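PDB 5UAO: tryptophane-5-halogenase from Microbispora sp. ATCC PTA-5024, which probably uses reduced flavin-adenine dinucleotide to chlorinate carbon 5 of a tryptophan within a lanthipeptide, a tailoring step in NAI-107 biosynthesis. Local coordinates for residues Phe81-Leu86 with Ala91-His96; Ile403-Asn408 with Pro414-Ala419; Arg433-Gly438 with Thr467-Gln472. One frame throughout, in Å; residues are numbered along the deposited sequence.

Contact 1 (Phe81-Leu86 with Ala91-His96); sequences FLHHYL and AEFYQH
His83 turns the edge of its imidazole toward the face of the Phe93 ring, and this T-shaped (edge-to-face) pair is the centre of the contact. The two planes stand at 86°, almost exactly upright on each other, with centroids 5.5 Å apart. The leading atom is His83 CE1, which comes within 4.0 Å of Phe93 CD2 and stays equally close to CG and CB. The imidazole therefore meets the root of the phenyl ring rather than its middle. Because CE1 lies between two nitrogens, its C-H is likely to be somewhat polarised, which suits an approach to a pi cloud.

The far end of Phe93 belongs to Leu82. A single methyl, Leu82 CD1, reaches Phe93 CZ at 4.1 Å, and the two side chains cross at about a right angle. Neighbouring residues on one helix thus divide the length of one ring between them. His83 can share in this because its CG is anti to the carbonyl carbon (chi1 -59°), which carries the imidazole across to Phe93 although the CB itself does not point there.

Both imidazole nitrogens are occupied, ND1 by Ile88 O in the connecting turn and NE2 by Tyr174 OH, so the rotation of the ring is fixed from two directions. Tyr174 also meets the Phe93 ring, and so touches both partners of the pair. Leu82 and His83 sit in a wider, pi-type turn of the first helix, where Leu86 N bonds Phe81 O at 3.0 Å. Leu82 also packs on Leu43 of helix 39-51, the helix into which the probable Rossmann-type glycine motif runs. The arrangement is that of two successive helices linked by a short turn, set against the flavin-binding module of a tryptophan halogenase.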
loop_
_atom_site.group_PDB
_atom_site.type_symbol
_atom_site.label_atom_id
_atom_site.label_comp_id
_atom_site.label_asym_id
_atom_site.label_seq_id
_atom_site.Cartn_x
_atom_site.Cartn_y
_atom_site.Cartn_z
ATOM N N PHE A 81 -1.357 -17.366 12.325
ATOM C CA PHE A 81 0.060 -17.689 12.362
ATOM C C PHE A 81 0.385 -18.927 13.186
ATOM O O PHE A 81 1.040 -19.875 12.714
ATOM C CB PHE A 81 0.845 -16.451 12.866
ATOM C CG PHE A 81 2.321 -16.629 12.836
ATOM C CD1 PHE A 81 3.044 -16.333 11.717
ATOM C CD2 PHE A 81 2.979 -17.033 13.962
ATOM C CE1 PHE A 81 4.428 -16.549 11.699
ATOM C CE2 PHE A 81 4.328 -17.248 13.957
ATOM C CZ PHE A 81 5.064 -16.983 12.827
ATOM N N LEU A 82 -0.146 -18.983 14.397
ATOM C CA LEU A 82 0.144 -20.110 15.242
ATOM C C LEU A 82 -0.355 -21.400 14.603
ATOM O O LEU A 82 0.392 -22.390 14.520
ATOM C CB LEU A 82 -0.435 -19.949 16.668
ATOM C CG LEU A 82 0.188 -18.808 17.516
ATOM C CD1 LEU A 82 -0.705 -18.489 18.708
ATOM C CD2 LEU A 82 1.623 -19.123 17.949
ATOM N N HIS A 83 -1.624 -21.417 14.206
ATOM C CA HIS A 83 -2.200 -22.650 13.827
ATOM C C HIS A 83 -1.890 -23.056 12.351
ATOM O O HIS A 83 -1.696 -24.261 12.080
ATOM C CB HIS A 83 -3.674 -22.707 14.144
ATOM C CG HIS A 83 -4.000 -22.511 15.606
ATOM N ND1 HIS A 83 -3.429 -23.261 16.610
ATOM C CD2 HIS A 83 -4.785 -21.587 16.215
ATOM C CE1 HIS A 83 -3.861 -22.812 17.788
ATOM N NE2 HIS A 83 -4.712 -21.816 17.571
ATOM N N HIS A 84 -1.900 -22.105 11.432
ATOM C CA HIS A 84 -1.723 -22.392 10.033
ATOM C C HIS A 84 -0.235 -22.388 9.708
ATOM O O HIS A 84 0.280 -23.384 9.247
ATOM C CB HIS A 84 -2.477 -21.451 9.125
ATOM C CG HIS A 84 -3.950 -21.687 9.089
ATOM N ND1 HIS A 84 -4.500 -22.880 8.682
ATOM C CD2 HIS A 84 -4.998 -20.880 9.412
ATOM C CE1 HIS A 84 -5.823 -22.808 8.754
ATOM N NE2 HIS A 84 -6.151 -21.602 9.175
ATOM N N TYR A 85 0.476 -21.315 10.009
ATOM C CA TYR A 85 1.840 -21.201 9.569
ATOM C C TYR A 85 2.716 -22.150 10.328
ATOM O O TYR A 85 3.584 -22.835 9.720
ATOM C CB TYR A 85 2.347 -19.792 9.773
ATOM C CG TYR A 85 3.589 -19.437 8.997
ATOM C CD1 TYR A 85 3.502 -19.085 7.645
ATOM C CD2 TYR A 85 4.813 -19.315 9.632
ATOM C CE1 TYR A 85 4.623 -18.675 6.936
ATOM C CE2 TYR A 85 5.936 -18.930 8.953
ATOM C CZ TYR A 85 5.844 -18.638 7.608
ATOM O OH TYR A 85 6.958 -18.276 6.950
ATOM N N LEU A 86 2.533 -22.224 11.648
ATOM C CA LEU A 86 3.388 -23.124 12.429
ATOM C C LEU A 86 2.735 -24.524 12.628
ATOM O O LEU A 86 3.379 -25.396 13.233
ATOM C CB LEU A 86 3.792 -22.541 13.779
ATOM C CG LEU A 86 4.560 -21.189 13.839
ATOM C CD1 LEU A 86 4.879 -20.962 15.293
ATOM C CD2 LEU A 86 5.843 -21.195 13.045
ATOM N N ALA A 91 -6.239 -28.183 19.826
ATOM C CA ALA A 91 -6.645 -28.841 21.057
ATOM C C ALA A 91 -5.445 -28.926 22.003
ATOM O O ALA A 91 -5.527 -28.618 23.202
ATOM C CB ALA A 91 -7.244 -30.244 20.750
ATOM N N GLU A 92 -4.309 -29.300 21.459
ATOM C CA GLU A 92 -3.073 -29.353 22.224
ATOM C C GLU A 92 -2.632 -27.993 22.767
ATOM O O GLU A 92 -2.174 -27.876 23.894
ATOM C CB GLU A 92 -1.936 -29.910 21.358
ATOM C CG GLU A 92 -0.681 -30.277 22.150
ATOM C CD GLU A 92 0.420 -30.893 21.280
ATOM O OE1 GLU A 92 0.936 -30.207 20.351
ATOM O OE2 GLU A 92 0.774 -32.070 21.561
ATOM N N PHE A 93 -2.731 -26.996 21.931
ATOM C CA PHE A 93 -2.442 -25.598 22.344
ATOM C C PHE A 93 -3.334 -25.202 23.507
ATOM O O PHE A 93 -2.858 -24.664 24.553
ATOM C CB PHE A 93 -2.608 -24.650 21.170
ATOM C CG PHE A 93 -2.327 -23.213 21.497
ATOM C CD1 PHE A 93 -1.042 -22.753 21.541
ATOM C CD2 PHE A 93 -3.379 -22.316 21.721
ATOM C CE1 PHE A 93 -0.770 -21.420 21.820
ATOM C CE2 PHE A 93 -3.104 -21.003 22.006
ATOM C CZ PHE A 93 -1.799 -20.566 22.056
ATOM N N TYR A 94 -4.615 -25.504 23.390
ATOM C CA TYR A 94 -5.523 -25.140 24.461
ATOM C C TYR A 94 -5.218 -25.887 25.756
ATOM O O TYR A 94 -5.314 -25.356 26.889
ATOM C CB TYR A 94 -6.995 -25.331 24.078
ATOM C CG TYR A 94 -7.637 -24.117 23.427
ATOM C CD1 TYR A 94 -7.192 -23.632 22.225
ATOM C CD2 TYR A 94 -8.740 -23.512 23.982
ATOM C CE1 TYR A 94 -7.779 -22.560 21.620
ATOM C CE2 TYR A 94 -9.358 -22.437 23.365
ATOM C CZ TYR A 94 -8.857 -21.948 22.214
ATOM O OH TYR A 94 -9.492 -20.891 21.614
ATOM N N GLN A 95 -4.815 -27.117 25.590
ATOM C CA GLN A 95 -4.517 -27.935 26.728
ATOM C C GLN A 95 -3.250 -27.444 27.449
ATOM O O GLN A 95 -3.194 -27.417 28.650
ATOM C CB GLN A 95 -4.345 -29.396 26.230
ATOM C CG GLN A 95 -3.990 -30.405 27.292
ATOM C CD GLN A 95 -5.047 -30.448 28.376
ATOM O OE1 GLN A 95 -6.227 -30.133 28.130
ATOM N NE2 GLN A 95 -4.639 -30.824 29.588
ATOM N N HIS A 96 -2.217 -27.118 26.705
ATOM C CA HIS A 96 -0.945 -26.765 27.297
ATOM C C HIS A 96 -0.857 -25.296 27.615
ATOM O O HIS A 96 -0.196 -24.914 28.578
ATOM C CB HIS A 96 0.179 -27.095 26.350
ATOM C CG HIS A 96 0.580 -28.525 26.367
ATOM N ND1 HIS A 96 -0.240 -29.538 25.914
ATOM C CD2 HIS A 96 1.722 -29.115 26.773
ATOM C CE1 HIS A 96 0.381 -30.696 26.048
ATOM N NE2 HIS A 96 1.567 -30.469 26.578
#

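Contact 2 (Ile403-Asn408 with Pro414-Ala419)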
loop_
_atom_site.group_PDB
_atom_site.type_symbol
_atom_site.label_atom_id
_atom_site.label_comp_id
_atom_site.label_asym_id
_atom_site.label_seq_id
_atom_site.Cartn_x
_atom_site.Cartn_y
_atom_site.Cartn_z
ATOM N N ILE A 403 -0.934 8.961 18.845
ATOM C CA ILE A 403 -2.237 9.601 19.037
ATOM C C ILE A 403 -2.978 9.052 20.241
ATOM O O ILE A 403 -3.973 9.659 20.621
ATOM C CB ILE A 403 -3.106 9.605 17.757
ATOM C CG1 ILE A 403 -3.526 8.195 17.356
ATOM C CG2 ILE A 403 -2.348 10.229 16.645
ATOM C CD1 ILE A 403 -4.948 8.079 17.009
ATOM N N HIS A 404 -2.555 7.903 20.820
ATOM C CA HIS A 404 -3.140 7.437 22.098
ATOM C C HIS A 404 -2.697 8.373 23.235
ATOM O O HIS A 404 -3.385 8.532 24.250
ATOM C CB HIS A 404 -2.691 6.047 22.482
ATOM C CG HIS A 404 -3.110 4.954 21.538
ATOM N ND1 HIS A 404 -2.846 4.967 20.194
ATOM C CD2 HIS A 404 -3.737 3.783 21.773
ATOM C CE1 HIS A 404 -3.287 3.847 19.632
ATOM N NE2 HIS A 404 -3.802 3.099 20.580
ATOM N N TYR A 405 -1.512 8.984 23.082
ATOM C CA TYR A 405 -0.953 9.857 24.091
ATOM C C TYR A 405 -1.321 11.312 23.960
ATOM O O TYR A 405 -1.727 11.935 24.949
ATOM C CB TYR A 405 0.589 9.726 24.167
ATOM C CG TYR A 405 1.035 8.554 25.032
ATOM C CD1 TYR A 405 1.071 8.665 26.413
ATOM C CD2 TYR A 405 1.337 7.310 24.452
ATOM C CE1 TYR A 405 1.438 7.612 27.182
ATOM C CE2 TYR A 405 1.723 6.256 25.205
ATOM C CZ TYR A 405 1.755 6.421 26.571
ATOM O OH TYR A 405 2.099 5.413 27.326
ATOM N N ARG A 406 -1.251 11.850 22.739
ATOM C CA ARG A 406 -1.463 13.276 22.485
ATOM C C ARG A 406 -2.867 13.721 22.894
ATOM O O ARG A 406 -3.055 14.894 23.251
ATOM C CB ARG A 406 -1.309 13.522 20.985
ATOM C CG ARG A 406 -1.445 14.966 20.541
ATOM C CD ARG A 406 -0.195 15.706 20.901
ATOM N NE ARG A 406 -0.376 17.136 20.840
ATOM C CZ ARG A 406 0.572 17.998 20.450
ATOM N NH1 ARG A 406 1.765 17.584 20.042
ATOM N NH2 ARG A 406 0.322 19.287 20.435
ATOM N N PHE A 407 -3.871 12.829 22.791
ATOM C CA PHE A 407 -5.264 13.265 22.911
ATOM C C PHE A 407 -6.009 12.681 24.137
ATOM O O PHE A 407 -7.264 12.675 24.171
ATOM C CB PHE A 407 -6.020 12.942 21.637
ATOM C CG PHE A 407 -5.444 13.585 20.410
ATOM C CD1 PHE A 407 -5.460 14.966 20.270
ATOM C CD2 PHE A 407 -4.880 12.827 19.408
ATOM C CE1 PHE A 407 -4.969 15.567 19.130
ATOM C CE2 PHE A 407 -4.324 13.405 18.297
ATOM C CZ PHE A 407 -4.401 14.798 18.137
ATOM N N ASN A 408 -5.235 12.182 25.120
ATOM C CA ASN A 408 -5.844 11.580 26.280
ATOM C C ASN A 408 -6.140 12.626 27.352
ATOM O O ASN A 408 -5.323 12.907 28.236
ATOM C CB ASN A 408 -4.981 10.401 26.838
ATOM C CG ASN A 408 -5.704 9.654 27.970
ATOM O OD1 ASN A 408 -6.796 10.056 28.339
ATOM N ND2 ASN A 408 -5.058 8.655 28.557
ATOM N N PRO A 414 1.107 16.065 35.844
ATOM C CA PRO A 414 2.178 16.678 35.031
ATOM C C PRO A 414 2.571 15.754 33.853
ATOM O O PRO A 414 2.753 16.256 32.743
ATOM C CB PRO A 414 3.328 16.895 36.030
ATOM C CG PRO A 414 2.693 16.876 37.397
ATOM C CD PRO A 414 1.498 15.923 37.262
ATOM N N PHE A 415 2.631 14.427 34.063
ATOM C CA PHE A 415 2.844 13.495 32.915
ATOM C C PHE A 415 1.828 13.721 31.800
ATOM O O PHE A 415 2.225 13.827 30.622
ATOM C CB PHE A 415 2.871 12.032 33.329
ATOM C CG PHE A 415 2.974 11.106 32.166
ATOM C CD1 PHE A 415 4.209 10.789 31.641
ATOM C CD2 PHE A 415 1.845 10.618 31.531
ATOM C CE1 PHE A 415 4.310 9.982 30.517
ATOM C CE2 PHE A 415 1.945 9.747 30.444
ATOM C CZ PHE A 415 3.191 9.439 29.929
ATOM N N TRP A 416 0.533 13.855 32.110
ATOM C CA TRP A 416 -0.471 13.897 31.100
ATOM C C TRP A 416 -0.595 15.251 30.460
ATOM O O TRP A 416 -0.827 15.367 29.255
ATOM C CB TRP A 416 -1.822 13.341 31.574
ATOM C CG TRP A 416 -1.818 11.779 31.516
ATOM C CD1 TRP A 416 -1.759 10.939 32.553
ATOM C CD2 TRP A 416 -1.786 10.954 30.328
ATOM N NE1 TRP A 416 -1.697 9.640 32.125
ATOM C CE2 TRP A 416 -1.694 9.627 30.753
ATOM C CE3 TRP A 416 -1.783 11.219 28.957
ATOM C CZ2 TRP A 416 -1.591 8.554 29.856
ATOM C CZ3 TRP A 416 -1.706 10.150 28.047
ATOM C CH2 TRP A 416 -1.620 8.822 28.529
ATOM N N LYS A 417 -0.357 16.289 31.226
ATOM C CA LYS A 417 -0.193 17.603 30.619
ATOM C C LYS A 417 0.954 17.635 29.603
ATOM O O LYS A 417 0.792 18.139 28.465
ATOM C CB LYS A 417 0.014 18.657 31.721
ATOM C CG LYS A 417 -1.254 18.910 32.551
ATOM C CD LYS A 417 -1.005 19.952 33.653
ATOM C CE LYS A 417 -2.273 20.727 34.025
ATOM N NZ LYS A 417 -3.482 19.846 34.209
ATOM N N GLU A 418 2.094 17.080 29.983
ATOM C CA GLU A 418 3.245 17.012 29.081
ATOM C C GLU A 418 2.934 16.179 27.842
ATOM O O GLU A 418 3.266 16.572 26.747
ATOM C CB GLU A 418 4.430 16.405 29.790
ATOM C CG GLU A 418 5.692 16.215 28.966
ATOM C CD GLU A 418 6.499 17.502 28.817
ATOM O OE1 GLU A 418 5.940 18.582 29.097
ATOM O OE2 GLU A 418 7.693 17.421 28.421
ATOM N N ALA A 419 2.301 15.018 28.007
ATOM C CA ALA A 419 1.906 14.273 26.885
ATOM C C ALA A 419 0.985 15.012 25.941
ATOM O O ALA A 419 1.135 14.917 24.733
ATOM C CB ALA A 419 1.311 12.909 27.281
#
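Tyr405 packs against Phe415, Trp416 and Ala419, and its ring can be read outward from CB. One bond past CG, Tyr405 CD1 presses on the six-membered ring of Trp416, 3.4 Å from CH2 and almost as near CZ3. The same CD1 has Ala419 CB beside it, in line with the edge of the tyrosine ring. Further out, Tyr405 CE1 still touches Trp416 CH2 at 3.6 Å while reaching Phe415 CZ at 3.7 Å, meeting that phenyl at its edge. The phenol and indole planes differ by only 13°, yet the rings are slid so far apart that they barely overlap. Here the chain passes from helix 383-406 through a short loop into helix 414-422 of the tryptophan halogenase fold, and the aromatic cluster lies between these consecutive helices. At the tip, Tyr405 OH leaves the cluster to hydrogen-bond Glu352.

Trp416 is covered on both faces: Phe415 CE2 sits over the centre of one, while Asn408 ND2 lies 3.4 Å above the other, displaced toward the rim. The Asn408 amide is tilted 62° to the indole and held in that attitude by Gly110 N at OD1 and Thr278 OG1 at ND2.

Contact 3 (Arg433-Gly438 with Thr467-Gln472); sequences RLFAAG and TLLLGQ
Leu469 lies flat along one face of the Phe435 ring, and these two residues account for most of the surface the contact buries. Leu469 CB rests 3.6 Å from Phe435 CZ, while its CD1 sits over the middle of the ring, 3.8 Å from the centroid of Phe435 and only 12° off the normal. That is a well-formed CH-pi contact. The two side chains run past each other in opposite directions, the root of the leucine over the tip of the phenylalanine. With CD1 anti to CA (chi2 178°), Leu469 is stretched out, so that CB and CD1 bear on the ring together.

Leu470 comes in at the edge. Its CG lies in the ring plane, 4.0 Å from Phe435 CZ, and Leu470 CD2 stands 3.9 Å from the same carbon. Adjacent leucines of helix 461-471 thereby meet the outer end of the ring from two sides, one over a face and one at the rim. An alanine in place of Phe435 would take away the surface on which both leucines lie, and is likely to leave a gap between the two helices and Leu469 CD1 free to shift.

The surroundings extend the packing. Leu469 also touches Ile403 of helix 383-406, and Leu470 packs on Leu129 and Leu133 of helix 129-136. Helix 429-437 is in addition part of the dimer interface, where Arg433 makes a salt bridge to Asp384 of the second subunit and Leu434 packs on its Pro382. No hydrogen bond joins the two segments directly. Their union rests on dispersion and shape: the contact is wholly apolar, the CH-pi geometry gives it some direction, and charged groups lie outside it.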
loop_
_atom_site.group_PDB
_atom_site.type_symbol
_atom_site.label_atom_id
_atom_site.label_comp_id
_atom_site.label_asym_id
_atom_site.label_seq_id
_atom_site.Cartn_x
_atom_site.Cartn_y
_atom_site.Cartn_z
ATOM N N ARG A 433 -5.492 15.966 9.986
ATOM C CA ARG A 433 -6.116 17.119 9.296
ATOM C C ARG A 433 -7.221 16.673 8.413
ATOM O O ARG A 433 -8.259 17.387 8.295
ATOM C CB ARG A 433 -5.106 17.933 8.494
ATOM C CG ARG A 433 -4.050 18.587 9.362
ATOM C CD ARG A 433 -3.482 19.868 8.777
ATOM N NE ARG A 433 -2.167 20.203 9.330
ATOM C CZ ARG A 433 -0.994 19.658 8.948
ATOM N NH1 ARG A 433 -0.922 18.709 7.994
ATOM N NH2 ARG A 433 0.137 20.055 9.540
ATOM N N LEU A 434 -7.076 15.492 7.798
ATOM C CA LEU A 434 -8.159 14.896 7.021
ATOM C C LEU A 434 -9.364 14.529 7.910
ATOM O O LEU A 434 -10.544 14.873 7.619
ATOM C CB LEU A 434 -7.679 13.649 6.333
ATOM C CG LEU A 434 -6.723 13.725 5.121
ATOM C CD1 LEU A 434 -6.529 12.332 4.485
ATOM C CD2 LEU A 434 -7.200 14.699 4.053
ATOM N N PHE A 435 -9.050 13.814 8.993
ATOM C CA PHE A 435 -10.045 13.441 10.012
ATOM C C PHE A 435 -10.917 14.606 10.483
ATOM O O PHE A 435 -12.141 14.510 10.506
ATOM C CB PHE A 435 -9.338 12.880 11.231
ATOM C CG PHE A 435 -10.267 12.523 12.368
ATOM C CD1 PHE A 435 -10.876 11.281 12.408
ATOM C CD2 PHE A 435 -10.477 13.393 13.410
ATOM C CE1 PHE A 435 -11.654 10.919 13.462
ATOM C CE2 PHE A 435 -11.287 13.024 14.452
ATOM C CZ PHE A 435 -11.886 11.792 14.456
ATOM N N ALA A 436 -10.266 15.690 10.869
ATOM C CA ALA A 436 -10.938 16.869 11.399
ATOM C C ALA A 436 -11.996 17.429 10.458
ATOM O O ALA A 436 -13.079 17.891 10.899
ATOM C CB ALA A 436 -9.919 17.941 11.723
ATOM N N ALA A 437 -11.691 17.379 9.176
ATOM C CA ALA A 437 -12.536 17.990 8.169
ATOM C C ALA A 437 -13.745 17.113 7.925
ATOM O O ALA A 437 -14.717 17.549 7.303
ATOM C CB ALA A 437 -11.734 18.189 6.863
ATOM N N GLY A 438 -13.700 15.864 8.368
ATOM C CA GLY A 438 -14.855 14.958 8.203
ATOM C C GLY A 438 -14.599 13.565 8.713
ATOM O O GLY A 438 -14.008 12.717 8.012
ATOM N N THR A 467 -11.287 4.894 15.748
ATOM C CA THR A 467 -11.856 4.528 17.038
ATOM C C THR A 467 -11.144 5.277 18.143
ATOM O O THR A 467 -11.791 5.798 19.034
ATOM C CB THR A 467 -11.821 3.004 17.272
ATOM O OG1 THR A 467 -12.528 2.361 16.223
ATOM C CG2 THR A 467 -12.401 2.608 18.610
ATOM N N LEU A 468 -9.823 5.366 18.057
ATOM C CA LEU A 468 -9.022 6.034 19.051
ATOM C C LEU A 468 -9.321 7.511 19.068
ATOM O O LEU A 468 -9.454 8.088 20.129
ATOM C CB LEU A 468 -7.488 5.820 18.853
ATOM C CG LEU A 468 -6.989 4.674 19.705
ATOM C CD1 LEU A 468 -7.072 4.940 21.229
ATOM C CD2 LEU A 468 -7.747 3.409 19.390
ATOM N N LEU A 469 -9.497 8.111 17.897
ATOM C CA LEU A 469 -9.680 9.562 17.848
ATOM C C LEU A 469 -11.138 9.968 18.319
ATOM O O LEU A 469 -11.331 10.847 19.143
ATOM C CB LEU A 469 -9.372 10.042 16.431
ATOM C CG LEU A 469 -7.905 10.040 15.991
ATOM C CD1 LEU A 469 -7.878 10.520 14.522
ATOM C CD2 LEU A 469 -7.161 11.036 16.807
ATOM N N LEU A 470 -12.123 9.208 17.902
ATOM C CA LEU A 470 -13.510 9.489 18.307
ATOM C C LEU A 470 -13.717 9.073 19.760
ATOM O O LEU A 470 -14.445 9.725 20.535
ATOM C CB LEU A 470 -14.476 8.712 17.376
ATOM C CG LEU A 470 -14.535 9.200 15.929
ATOM C CD1 LEU A 470 -15.182 8.097 15.165
ATOM C CD2 LEU A 470 -15.289 10.507 15.794
ATOM N N GLY A 471 -13.065 7.988 20.162
ATOM C CA GLY A 471 -13.128 7.591 21.600
ATOM C C GLY A 471 -12.630 8.640 22.532
ATOM O O GLY A 471 -13.144 8.828 23.652
ATOM N N GLN A 472 -11.586 9.313 22.100
ATOM C CA GLN A 472 -10.955 10.390 22.860
ATOM C C GLN A 472 -11.539 11.796 22.590
ATOM O O GLN A 472 -10.993 12.798 23.105
ATOM C CB GLN A 472 -9.436 10.384 22.560
ATOM C CG GLN A 472 -8.662 9.264 23.214
ATOM C CD GLN A 472 -7.197 9.282 22.756
ATOM O OE1 GLN A 472 -6.860 9.089 21.569
ATOM N NE2 GLN A 472 -6.355 9.548 23.655
#

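How the contacts relate
From the N terminus, contact 1 comes first and closes a loop of only four residues between helices 76-85 and 90-97, close to the flavin module. Some three hundred residues later contact 2 closes another short loop, with five residues between its segments, joining helices 383-406 and 414-422. Contact 3 then spans 28 residues, including helix 446-453, to bring helices 429-437 and 461-471 together. The three follow in series, none nested and none crossing. Contact 1 stands apart, its centre 38 Å from that of contact 2, across the chain's centre. Contacts 2 and 3 are neighbours: Gln472 lies against 403-408, and Ile403 packs on Leu469, joining helices 383-406, 414-422, 429-437 and 461-471 within the chain.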